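Local coordinates for tRNA dimethylallyltransferase (Staphylococcus epidermidis ATCC 12228, PDB 3D3Q), which probably catalyses transfer of a dimethylallyl group from dimethylallyl diphosphate to adenine 37 of tRNAs that read codons beginning with uridine, at residues Val253-Ile256 with Ser261-Asn264. Residues are numbered along the deposited sequence; the frame is centred on the assembly and turned at random.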
loop_
_atom_site.group_PDB
_atom_site.type_symbol
_atom_site.label_atom_id
_atom_site.label_comp_id
_atom_site.label_asym_id
_atom_site.label_seq_id
_atom_site.Cartn_x
_atom_site.Cartn_y
_atom_site.Cartn_z
ATOM N N VAL A 253 23.038 -7.112 7.768
ATOM C CA VAL A 253 24.417 -6.985 7.286
ATOM C C VAL A 253 25.411 -6.879 8.441
ATOM O O VAL A 253 26.444 -7.540 8.438
ATOM C CB VAL A 253 24.609 -5.760 6.345
ATOM C CG1 VAL A 253 26.055 -5.676 5.883
ATOM C CG2 VAL A 253 23.707 -5.887 5.136
ATOM N N PRO A 254 25.105 -6.047 9.452
ATOM C CA PRO A 254 25.991 -5.871 10.609
ATOM C C PRO A 254 26.267 -7.158 11.385
ATOM O O PRO A 254 27.386 -7.392 11.842
ATOM C CB PRO A 254 25.247 -4.839 11.464
ATOM C CG PRO A 254 24.524 -4.031 10.449
ATOM C CD PRO A 254 23.981 -5.097 9.526
ATOM N N VAL A 255 25.245 -7.994 11.520
ATOM C CA VAL A 255 25.389 -9.239 12.250
ATOM C C VAL A 255 26.297 -10.226 11.498
ATOM O O VAL A 255 26.877 -11.135 12.093
ATOM C CB VAL A 255 23.980 -9.859 12.569
ATOM C CG1 VAL A 255 23.302 -10.300 11.301
ATOM C CG2 VAL A 255 24.124 -11.016 13.533
ATOM N N ILE A 256 26.443 -10.013 10.197
ATOM C CA ILE A 256 27.292 -10.862 9.380
ATOM C C ILE A 256 28.757 -10.504 9.620
ATOM O O ILE A 256 29.665 -11.303 9.373
ATOM C CB ILE A 256 26.996 -10.672 7.895
ATOM C CG1 ILE A 256 25.531 -10.969 7.623
ATOM C CG2 ILE A 256 27.854 -11.599 7.067
ATOM C CD1 ILE A 256 25.145 -10.764 6.164
ATOM N N SER A 261 24.556 -8.529 17.603
ATOM C CA SER A 261 24.070 -9.894 17.854
ATOM C C SER A 261 22.814 -10.195 17.061
ATOM O O SER A 261 22.046 -9.298 16.747
ATOM C CB SER A 261 23.790 -10.099 19.347
ATOM O OG SER A 261 22.738 -9.269 19.786
HETATM N N MSE A 262 22.609 -11.466 16.745
HETATM C CA MSE A 262 21.437 -11.868 15.985
HETATM C C MSE A 262 20.161 -11.448 16.708
HETATM O O MSE A 262 19.230 -10.933 16.090
HETATM C CB MSE A 262 21.442 -13.386 15.772
HETATM C CG MSE A 262 20.296 -13.929 14.914
HETATM SE SE MSE A 262 20.470 -13.539 13.009
HETATM C CE MSE A 262 19.611 -11.808 13.026
ATOM N N GLU A 263 20.127 -11.663 18.018
ATOM C CA GLU A 263 18.960 -11.315 18.827
ATOM C C GLU A 263 18.572 -9.855 18.676
ATOM O O GLU A 263 17.463 -9.533 18.245
ATOM C CB GLU A 263 19.231 -11.621 20.301
ATOM C CG GLU A 263 19.391 -13.110 20.588
ATOM C CD GLU A 263 20.824 -13.611 20.483
ATOM O OE1 GLU A 263 21.011 -14.846 20.553
ATOM O OE2 GLU A 263 21.756 -12.782 20.354
ATOM N N ASN A 264 19.505 -8.982 19.045
ATOM C CA ASN A 264 19.319 -7.541 18.961
ATOM C C ASN A 264 18.900 -7.085 17.556
ATOM O O ASN A 264 17.976 -6.280 17.399
ATOM C CB ASN A 264 20.605 -6.840 19.397
ATOM C CG ASN A 264 20.819 -6.921 20.898
ATOM O OD1 ASN A 264 21.827 -6.458 21.420
ATOM N ND2 ASN A 264 19.852 -7.507 21.605
#
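At the turn between two consecutive helices on the protein surface, Val255 on the short helix 252-257 packs against Ser261 and Met262, where the long helix 262-286 begins. The backbones are closest at Val255 and Ser261, whose CA atoms lie 5.8 Å apart. Val255 points its side chain across the gap and carries most of the contact with one methyl branch, CG2, which rests against backbone as much as side chain. This Val255 CG2 lies 3.6 Å from Met262 N. It is also 3.9 Å from Ser261 C, so the methyl covers the peptide link that leads into the long helix. From there CG2 also reaches CB of Met262, at 4.2 Å. The valine rotamer sets this up: with chi1 at 67°, CG1 falls between the backbone N and the carbonyl carbon, while CG2 lies anti to N and is set against Met262. Met262, modelled as selenomethionine, is extended at chi1 (-177°) but bends at its next two torsions, which brings its terminal CE to 4.3 Å from Val255 CG1, a looser second touch. No hydrogen bond crosses the interface; this is a small van der Waals contact, largely of a methyl group on backbone, with 115 Å² buried in all. Ser261 turns its side chain away from Val255 and acts as the N-cap of the long helix, OG accepting a weak bond from Asn264 N at 3.3 Å. Val255 also touches Ile260 in the intervening loop and Phe227 on helix 226-235; Ile256 packs on Phe227, Val230 and Val234 of the same helix. Through Val255 the short helix thus meets both helix 226-235 and the start of helix 262-286, at the surface, about 29 Å from the centre of the chain (centre to centre).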